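Side-chain contacts in epidermin leader peptide processing serine protease EpiP (Staphylococcus aureus subsp. aureus, PDB 3QFH), which probably cleaves the leader peptide from the precursor of the lantibiotic epidermin, acting as a subtilisin-like serine endopeptidase: residues H405-K408 with A409-L412; V303-V306 with P307-M310; A31-N34 with K35-K39; S323-S326 with E327-F331. All coordinates share one frame; numbering follows the deposited sequence.

Overall arrangement
Contacts 1, 2 and 4 belong to the subtilase part of the chain, while contact 3 lies on helix 30-40 of the propeptide-like part, its nearest atoms about 20 Å from contact 2 and about 33 Å from contact 4. Contacts 2 and 4, with centres about 17 Å apart, meet directly: Asp305 OD2 is 3.0 Å from Asn330 ND2, a probable hydrogen bond from strand 302-306 to the loop that follows strand 314-319. Contact 1 keeps about 11 Å from contact 2 at the nearest atoms. Its helix packs on helix 382-400, near whose start Ser383 probably forms the catalytic triad with His177 and Asp130.

Contact 1 (H405-K408 with A409-L412); sequences HPDK and AIEL
His405 O takes the N-H of Lys408 and so closes the first turn, and Pro406 O, next in line, takes that of Ala409. The His405 imidazole swings away from the turn, where ND1 bonds a glycerol molecule that also accepts the N-H of Asp407. The carbonyl O of Pro406 is shared by two donors. Ala409 N lies 2.9 Å from Pro406 O, well above the carbonyl plane and with a bent N-H angle of 133°, while Ile410 N makes a weak bond at 3.4 Å to the same Pro406 O. The methyl CB of Ala409 sits beside this oxygen too. At Asp407 the turn settles into regular helix: Glu411 N reaches Asp407 O at 3.0 Å. With CG anti to the backbone N (chi1 -179°), the Asp407 carboxylate is carried forward along the helix, so that OD1 stands 3.8 Å from Ile410 CB and 3.9 Å from Glu411 OE2. The aspartate and glutamate chains run side by side, with carboxylate planes 77° apart. Two like charges this close should repel, though solvent and the nearby helix N-terminus probably ease the cost. Lys408 gives its carbonyl to Leu412 N, and Leu412 CB rests 3.4 Å from Lys408 O; the extended side chain of Lys408 runs away from the contact. Ala409 and Leu412 face helix 382-400, whereas Pro406 and Ile410 touch Ile273 of the central parallel sheet. Such a first turn, with proline at its start, is common at helix N-termini; here it opens helix 406-416 of the subtilisin-like alpha/beta fold.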
loop_
_atom_site.group_PDB
_atom_site.type_symbol
_atom_site.label_atom_id
_atom_site.label_comp_id
_atom_site.label_asym_id
_atom_site.label_seq_id
_atom_site.Cartn_x
_atom_site.Cartn_y
_atom_site.Cartn_z
ATOM N N HIS A 405 13.622 -17.298 1.454
ATOM C CA HIS A 405 14.107 -16.280 2.405
ATOM C C HIS A 405 13.930 -14.849 1.896
ATOM O O HIS A 405 14.897 -14.145 1.602
ATOM C CB HIS A 405 15.562 -16.555 2.739
ATOM C CG HIS A 405 15.776 -17.907 3.323
ATOM N ND1 HIS A 405 15.556 -18.183 4.655
ATOM C CD2 HIS A 405 16.150 -19.075 2.749
ATOM C CE1 HIS A 405 15.807 -19.460 4.883
ATOM N NE2 HIS A 405 16.164 -20.025 3.741
ATOM N N PRO A 406 12.685 -14.399 1.829
ATOM C CA PRO A 406 12.368 -13.051 1.335
ATOM C C PRO A 406 13.065 -11.876 2.050
ATOM O O PRO A 406 13.252 -10.862 1.421
ATOM C CB PRO A 406 10.840 -12.979 1.457
ATOM C CG PRO A 406 10.473 -14.084 2.379
ATOM C CD PRO A 406 11.470 -15.154 2.160
ATOM N N ASP A 407 13.479 -12.016 3.314
ATOM C CA ASP A 407 14.211 -10.924 3.995
ATOM C C ASP A 407 15.557 -10.681 3.318
ATOM O O ASP A 407 16.073 -9.564 3.366
ATOM C CB ASP A 407 14.424 -11.191 5.497
ATOM C CG ASP A 407 15.174 -10.028 6.221
ATOM O OD1 ASP A 407 15.106 -8.846 5.768
ATOM O OD2 ASP A 407 15.839 -10.298 7.260
ATOM N N LYS A 408 16.131 -11.726 2.704
ATOM C CA LYS A 408 17.373 -11.582 1.952
ATOM C C LYS A 408 17.156 -10.657 0.758
ATOM O O LYS A 408 18.094 -10.030 0.291
ATOM C CB LYS A 408 17.900 -12.925 1.431
ATOM C CG LYS A 408 18.333 -13.927 2.484
ATOM C CD LYS A 408 18.978 -15.125 1.806
ATOM C CE LYS A 408 19.322 -16.217 2.799
ATOM N NZ LYS A 408 19.868 -17.397 2.117
ATOM N N ALA A 409 15.935 -10.621 0.228
ATOM C CA ALA A 409 15.604 -9.720 -0.887
ATOM C C ALA A 409 15.621 -8.286 -0.396
ATOM O O ALA A 409 16.132 -7.392 -1.065
ATOM C CB ALA A 409 14.235 -10.050 -1.470
ATOM N N ILE A 410 15.047 -8.071 0.779
ATOM C CA ILE A 410 15.020 -6.736 1.382
ATOM C C ILE A 410 16.448 -6.251 1.645
ATOM O O ILE A 410 16.774 -5.135 1.313
ATOM C CB ILE A 410 14.226 -6.734 2.685
ATOM C CG1 ILE A 410 12.778 -7.125 2.408
ATOM C CG2 ILE A 410 14.279 -5.368 3.357
ATOM C CD1 ILE A 410 11.969 -7.402 3.667
ATOM N N GLU A 411 17.305 -7.109 2.207
ATOM C CA GLU A 411 18.689 -6.714 2.490
ATOM C C GLU A 411 19.489 -6.451 1.225
ATOM O O GLU A 411 20.320 -5.565 1.205
ATOM C CB GLU A 411 19.406 -7.729 3.403
ATOM C CG GLU A 411 18.789 -7.739 4.815
ATOM C CD GLU A 411 18.721 -6.316 5.442
ATOM O OE1 GLU A 411 19.752 -5.608 5.435
ATOM O OE2 GLU A 411 17.641 -5.913 5.937
ATOM N N LEU A 412 19.242 -7.224 0.175
ATOM C CA LEU A 412 19.911 -6.998 -1.092
ATOM C C LEU A 412 19.437 -5.633 -1.659
ATOM O O LEU A 412 20.254 -4.807 -2.091
ATOM C CB LEU A 412 19.646 -8.164 -2.047
ATOM C CG LEU A 412 20.469 -8.187 -3.337
ATOM C CD1 LEU A 412 20.642 -9.622 -3.843
ATOM C CD2 LEU A 412 19.879 -7.264 -4.421
#

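Contact 2 (V303-V306 with P307-M310); sequences VKDV and PASM
Asp305 and Ser309 tie the end of strand 302-306 to the type I beta turn Pro307-Met310, which is entered through a cis peptide bond between Val306 and Pro307; a cis proline at the matching place is familiar from subtilisins. The polar part centres on one backbone oxygen. Ser309 N donates to Asp305 O at 3.0 Å, the N tilted only 17° from the carbonyl plane. Ser309 OG points to the same Asp305 O, because its chi1 of 63° sets the hydroxyl between the backbone N and carbonyl carbon; at 2.5 Å this second bond is very short and its exact length is doubtful. The Lys304 chain, bent at chi3, lays CE alongside the serine hydroxyl in van der Waals contact, 3.4 Å from Ser309 OG. Inside the turn itself, Met310 N bonds Pro307 O, and on the strand Val306 pairs with Ser237 through the backbone. The Asp305 carboxylate is used outside the turn: OD2 is held by Tyr335 OH and Asn330 ND2, and meets Ala308 across the contact only at CB, 4.1 Å away.

The apolar contacts are made by Val306, Pro307 and Met310. The side chain of Val306 packs on Leu260 of helix 254-269, and Pro307 touches Ile264 of that helix. Met310, its chain extended beyond CG, reaches back to Val306 and crosses it at a slant. Its terminal methyl does the touching: Met310 CE stands 3.9 Å from Val306 CB and 4.0 Å from Val306 CG1.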
loop_
_atom_site.group_PDB
_atom_site.type_symbol
_atom_site.label_atom_id
_atom_site.label_comp_id
_atom_site.label_asym_id
_atom_site.label_seq_id
_atom_site.Cartn_x
_atom_site.Cartn_y
_atom_site.Cartn_z
ATOM N N VAL A 303 -0.951 9.784 17.783
ATOM C CA VAL A 303 -1.358 9.547 16.412
ATOM C C VAL A 303 -0.196 8.913 15.641
ATOM O O VAL A 303 0.947 9.329 15.798
ATOM C CB VAL A 303 -1.779 10.851 15.731
ATOM C CG1 VAL A 303 -2.071 10.619 14.271
ATOM C CG2 VAL A 303 -2.997 11.436 16.435
ATOM N N LYS A 304 -0.485 7.912 14.821
ATOM C CA LYS A 304 0.558 7.246 14.032
ATOM C C LYS A 304 0.186 7.132 12.563
ATOM O O LYS A 304 -0.987 6.975 12.221
ATOM C CB LYS A 304 0.854 5.850 14.573
ATOM C CG LYS A 304 1.452 5.827 15.968
ATOM C CD LYS A 304 2.166 4.509 16.259
ATOM C CE LYS A 304 3.451 4.368 15.428
ATOM N NZ LYS A 304 4.164 3.079 15.647
ATOM N N ASP A 305 1.196 7.222 11.703
ATOM C CA ASP A 305 1.018 7.079 10.267
ATOM C C ASP A 305 1.137 5.575 10.004
ATOM O O ASP A 305 2.212 5.020 10.163
ATOM C CB ASP A 305 2.111 7.878 9.541
ATOM C CG ASP A 305 1.970 7.859 8.025
ATOM O OD1 ASP A 305 0.942 7.384 7.512
ATOM O OD2 ASP A 305 2.909 8.341 7.341
ATOM N N VAL A 306 0.037 4.916 9.631
ATOM C CA VAL A 306 0.049 3.466 9.435
ATOM C C VAL A 306 -0.473 3.043 8.054
ATOM O O VAL A 306 -1.322 3.702 7.468
ATOM C CB VAL A 306 -0.747 2.741 10.542
ATOM C CG1 VAL A 306 -0.331 3.261 11.909
ATOM C CG2 VAL A 306 -2.233 2.894 10.351
ATOM N N PRO A 307 0.036 1.926 7.525
ATOM C CA PRO A 307 1.022 1.035 8.116
ATOM C C PRO A 307 2.491 1.452 7.929
ATOM O O PRO A 307 3.381 0.702 8.323
ATOM C CB PRO A 307 0.763 -0.282 7.380
ATOM C CG PRO A 307 0.327 0.149 6.017
ATOM C CD PRO A 307 -0.431 1.437 6.211
ATOM N N ALA A 308 2.742 2.636 7.379
ATOM C CA ALA A 308 4.120 3.068 7.099
ATOM C C ALA A 308 5.061 3.027 8.297
ATOM O O ALA A 308 6.242 2.736 8.126
ATOM C CB ALA A 308 4.141 4.477 6.468
ATOM N N SER A 309 4.560 3.335 9.489
ATOM C CA SER A 309 5.407 3.366 10.683
ATOM C C SER A 309 5.330 2.075 11.492
ATOM O O SER A 309 5.869 2.008 12.570
ATOM C CB SER A 309 4.997 4.535 11.591
ATOM O OG SER A 309 3.661 4.348 12.054
ATOM N N MET A 310 4.659 1.057 10.975
ATOM C CA MET A 310 4.512 -0.195 11.721
ATOM C C MET A 310 5.711 -1.126 11.580
ATOM O O MET A 310 6.574 -0.923 10.749
ATOM C CB MET A 310 3.232 -0.915 11.306
ATOM C CG MET A 310 1.955 -0.349 11.954
ATOM S SD MET A 310 0.497 -1.208 11.322
ATOM C CE MET A 310 -0.781 -0.677 12.476
#

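Contact 3 (A31-N34 with K35-K39)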
loop_
_atom_site.group_PDB
_atom_site.type_symbol
_atom_site.label_atom_id
_atom_site.label_comp_id
_atom_site.label_asym_id
_atom_site.label_seq_id
_atom_site.Cartn_x
_atom_site.Cartn_y
_atom_site.Cartn_z
ATOM N N ALA A 31 -13.876 -20.477 17.963
ATOM C CA ALA A 31 -14.981 -21.307 18.477
ATOM C C ALA A 31 -15.869 -20.600 19.534
ATOM O O ALA A 31 -17.100 -20.639 19.453
ATOM C CB ALA A 31 -14.433 -22.620 19.033
ATOM N N THR A 32 -15.259 -19.965 20.525
ATOM C CA THR A 32 -16.040 -19.299 21.557
ATOM C C THR A 32 -16.716 -18.039 20.998
ATOM O O THR A 32 -17.826 -17.691 21.399
ATOM C CB THR A 32 -15.186 -18.929 22.788
ATOM O OG1 THR A 32 -14.276 -17.871 22.457
ATOM C CG2 THR A 32 -14.413 -20.151 23.299
ATOM N N PHE A 33 -16.055 -17.355 20.073
ATOM C CA PHE A 33 -16.649 -16.155 19.465
ATOM C C PHE A 33 -17.890 -16.524 18.650
ATOM O O PHE A 33 -18.931 -15.878 18.783
ATOM C CB PHE A 33 -15.642 -15.398 18.601
ATOM C CG PHE A 33 -16.226 -14.188 17.913
ATOM C CD1 PHE A 33 -16.465 -13.022 18.620
ATOM C CD2 PHE A 33 -16.530 -14.219 16.555
ATOM C CE1 PHE A 33 -17.012 -11.913 18.002
ATOM C CE2 PHE A 33 -17.076 -13.105 15.927
ATOM C CZ PHE A 33 -17.314 -11.952 16.656
ATOM N N ASN A 34 -17.787 -17.558 17.820
ATOM C CA ASN A 34 -18.937 -17.980 17.008
ATOM C C ASN A 34 -20.096 -18.351 17.902
ATOM O O ASN A 34 -21.237 -18.022 17.616
ATOM C CB ASN A 34 -18.604 -19.173 16.103
ATOM C CG ASN A 34 -17.646 -18.822 14.988
ATOM O OD1 ASN A 34 -17.452 -17.650 14.644
ATOM N ND2 ASN A 34 -17.029 -19.844 14.413
ATOM N N LYS A 35 -19.788 -19.053 18.989
ATOM C CA LYS A 35 -20.802 -19.468 19.939
ATOM C C LYS A 35 -21.475 -18.247 20.560
ATOM O O LYS A 35 -22.684 -18.215 20.705
ATOM C CB LYS A 35 -20.178 -20.350 21.016
ATOM C CG LYS A 35 -21.148 -20.852 22.038
ATOM C CD LYS A 35 -20.460 -21.757 23.030
ATOM C CE LYS A 35 -21.438 -22.313 24.033
ATOM N NZ LYS A 35 -20.738 -23.151 25.035
ATOM N N LEU A 36 -20.686 -17.236 20.909
ATOM C CA LEU A 36 -21.221 -16.014 21.503
ATOM C C LEU A 36 -22.103 -15.256 20.500
ATOM O O LEU A 36 -23.153 -14.700 20.870
ATOM C CB LEU A 36 -20.087 -15.112 21.991
ATOM C CG LEU A 36 -20.487 -13.870 22.775
ATOM C CD1 LEU A 36 -21.254 -14.243 24.060
ATOM C CD2 LEU A 36 -19.254 -13.010 23.114
ATOM N N VAL A 37 -21.669 -15.223 19.242
ATOM C CA VAL A 37 -22.443 -14.579 18.186
ATOM C C VAL A 37 -23.853 -15.189 18.087
ATOM O O VAL A 37 -24.845 -14.462 18.021
ATOM C CB VAL A 37 -21.724 -14.655 16.816
ATOM C CG1 VAL A 37 -22.656 -14.187 15.685
ATOM C CG2 VAL A 37 -20.432 -13.819 16.851
ATOM N N LYS A 38 -23.941 -16.518 18.079
ATOM C CA LYS A 38 -25.242 -17.187 18.026
ATOM C C LYS A 38 -26.077 -16.922 19.266
ATOM O O LYS A 38 -27.280 -16.716 19.166
ATOM C CB LYS A 38 -25.111 -18.708 17.848
ATOM C CG LYS A 38 -25.176 -19.194 16.418
ATOM C CD LYS A 38 -25.431 -20.720 16.374
ATOM C CE LYS A 38 -26.015 -21.187 15.031
ATOM N NZ LYS A 38 -25.155 -20.874 13.861
ATOM N N LYS A 39 -25.453 -16.945 20.436
ATOM C CA LYS A 39 -26.199 -16.740 21.674
ATOM C C LYS A 39 -26.841 -15.355 21.737
ATOM O O LYS A 39 -28.038 -15.239 22.006
ATOM C CB LYS A 39 -25.320 -17.000 22.907
ATOM C CG LYS A 39 -26.038 -16.712 24.235
ATOM C CD LYS A 39 -25.444 -17.466 25.426
ATOM C CE LYS A 39 -25.790 -18.968 25.368
ATOM N NZ LYS A 39 -25.452 -19.704 26.633
#
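Phe33 O receives the N-H of Val37 at 2.9 Å, with an N-H angle of 160°. Thr32 O takes Leu36 N, also at 2.9 Å, and the flanking rungs, Lys35 N to Ala31 O and Lys38 N to Asn34 O, complete a regular run of i to i+4 helix bonds. Phe33 and Val37 also meet through their side chains. A chi1 of 178° leans the Phe33 ring toward the next turn, and Val37 CG2 settles over one face of it. That methyl is 3.8 Å from the Phe33 ring centroid, 21° off the normal and displaced toward the rim, with Val37 CG2 to Phe33 CE2 at 3.6 Å: a CH-pi contact. The methyl also lies 3.2 Å from Phe33 O, so one branch of the valine covers both carbonyl and ring. Lys35 and Lys38 are exposed to solvent. In the propeptide-like region, helix 30-40 turns Phe33 inward, where it stacks on Tyr27 of strand 20-27 and touches Ala54 and Ile56 of strand 53-59, while Leu36 meets Tyr69 and Asp72 in a loop.

Contact 4 (S323-S326 with E327-F331)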
loop_
_atom_site.group_PDB
_atom_site.type_symbol
_atom_site.label_atom_id
_atom_site.label_comp_id
_atom_site.label_asym_id
_atom_site.label_seq_id
_atom_site.Cartn_x
_atom_site.Cartn_y
_atom_site.Cartn_z
ATOM N N SER A 323 16.067 13.757 -8.126
ATOM C CA SER A 323 16.392 12.819 -7.055
ATOM C C SER A 323 16.341 13.423 -5.640
ATOM O O SER A 323 16.830 12.813 -4.705
ATOM C CB SER A 323 17.730 12.119 -7.327
ATOM O OG SER A 323 17.561 11.127 -8.333
ATOM N N ASN A 324 15.734 14.607 -5.491
ATOM C CA ASN A 324 15.552 15.220 -4.171
ATOM C C ASN A 324 14.227 14.747 -3.586
ATOM O O ASN A 324 13.312 14.408 -4.327
ATOM C CB ASN A 324 15.567 16.746 -4.272
ATOM C CG ASN A 324 16.915 17.291 -4.727
ATOM O OD1 ASN A 324 17.941 16.645 -4.572
ATOM N ND2 ASN A 324 16.913 18.500 -5.256
ATOM N N LEU A 325 14.100 14.719 -2.260
ATOM C CA LEU A 325 12.863 14.244 -1.660
ATOM C C LEU A 325 11.696 15.116 -2.108
ATOM O O LEU A 325 11.797 16.336 -2.120
ATOM C CB LEU A 325 12.928 14.252 -0.142
ATOM C CG LEU A 325 11.841 13.441 0.565
ATOM C CD1 LEU A 325 12.099 11.975 0.334
ATOM C CD2 LEU A 325 11.829 13.727 2.049
ATOM N N SER A 326 10.589 14.479 -2.483
ATOM C CA SER A 326 9.404 15.221 -2.862
ATOM C C SER A 326 8.950 16.065 -1.673
ATOM O O SER A 326 9.006 15.617 -0.521
ATOM C CB SER A 326 8.293 14.269 -3.245
ATOM O OG SER A 326 8.666 13.458 -4.331
ATOM N N GLU A 327 8.466 17.268 -1.950
ATOM C CA GLU A 327 8.024 18.175 -0.883
ATOM C C GLU A 327 6.842 17.601 -0.084
ATOM O O GLU A 327 6.667 17.902 1.089
ATOM C CB GLU A 327 7.679 19.572 -1.436
ATOM C CG GLU A 327 6.425 19.671 -2.307
ATOM C CD GLU A 327 6.578 19.135 -3.729
ATOM O OE1 GLU A 327 5.573 19.216 -4.464
ATOM O OE2 GLU A 327 7.669 18.635 -4.119
ATOM N N PHE A 328 6.048 16.755 -0.720
ATOM C CA PHE A 328 4.902 16.161 -0.051
ATOM C C PHE A 328 5.231 14.859 0.685
ATOM O O PHE A 328 4.386 14.309 1.366
ATOM C CB PHE A 328 3.792 15.880 -1.071
ATOM C CG PHE A 328 4.238 15.048 -2.280
ATOM C CD1 PHE A 328 4.385 15.648 -3.529
ATOM C CD2 PHE A 328 4.474 13.696 -2.171
ATOM C CE1 PHE A 328 4.781 14.924 -4.631
ATOM C CE2 PHE A 328 4.867 12.942 -3.281
ATOM C CZ PHE A 328 5.024 13.560 -4.516
ATOM N N SER A 329 6.451 14.343 0.559
ATOM C CA SER A 329 6.746 13.056 1.187
ATOM C C SER A 329 6.983 13.138 2.688
ATOM O O SER A 329 7.764 13.947 3.167
ATOM C CB SER A 329 7.975 12.396 0.554
ATOM O OG SER A 329 8.089 11.034 1.006
ATOM N N ASN A 330 6.290 12.311 3.435
ATOM C CA ASN A 330 6.620 12.187 4.837
ATOM C C ASN A 330 8.036 11.592 4.895
ATOM O O ASN A 330 8.548 11.029 3.904
ATOM C CB ASN A 330 5.639 11.280 5.580
ATOM C CG ASN A 330 4.283 11.940 5.834
ATOM O OD1 ASN A 330 4.006 13.083 5.415
ATOM N ND2 ASN A 330 3.434 11.221 6.548
ATOM N N PHE A 331 8.676 11.746 6.040
ATOM C CA PHE A 331 10.007 11.220 6.259
ATOM C C PHE A 331 10.311 11.195 7.753
ATOM O O PHE A 331 9.470 11.578 8.581
ATOM C CB PHE A 331 11.020 12.122 5.567
ATOM C CG PHE A 331 11.068 13.512 6.130
ATOM C CD1 PHE A 331 12.071 13.881 7.017
ATOM C CD2 PHE A 331 10.092 14.448 5.793
ATOM C CE1 PHE A 331 12.112 15.153 7.546
ATOM C CE2 PHE A 331 10.127 15.731 6.319
ATOM C CZ PHE A 331 11.144 16.081 7.203
HETATM O O HOH W 1 9.135 15.924 2.222
#
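Ser326 CB sits over one face of the Phe328 ring, 3.7 Å from its centroid and 15° off the normal, a CH-pi contact shifted toward the rim. The ring is brought there by a chi1 of 53°, which folds Phe328 CG between its backbone N and carbonyl carbon and swings the aromatic group back over Ser326, two residues earlier. Ser326 OG also passes near the rim, 3.6 Å from Phe328 CZ, but it is hydrogen-bonded to Gly343 O and to Ser318 OG. The backbone here makes a type I beta turn, Ser326 to Ser329, in the loop that links strands 314-319 and 338-341 of the subtilisin-like parallel sheet. Ser329 N closes it on Ser326 O at 3.1 Å. A water bridges the turn, 2.8 Å from Ser326 O and 2.6 Å from Ser329 O. Glu327, at the corner, has both carboxylate oxygens taken, by Ser344 OG and Phe345 N. Leu325 reaches the far end of the turn: its CG rests 4.0 Å from Ser329 CB, and CD2 comes obliquely at Phe331, 4.0 Å from Phe331 CB. The Phe331 ring in turn presents its edge to Ser329 O, which lies in the ring plane. Ser329 OG bonds Asn330 O at 2.9 Å, in the carbonyl plane and on a lone pair.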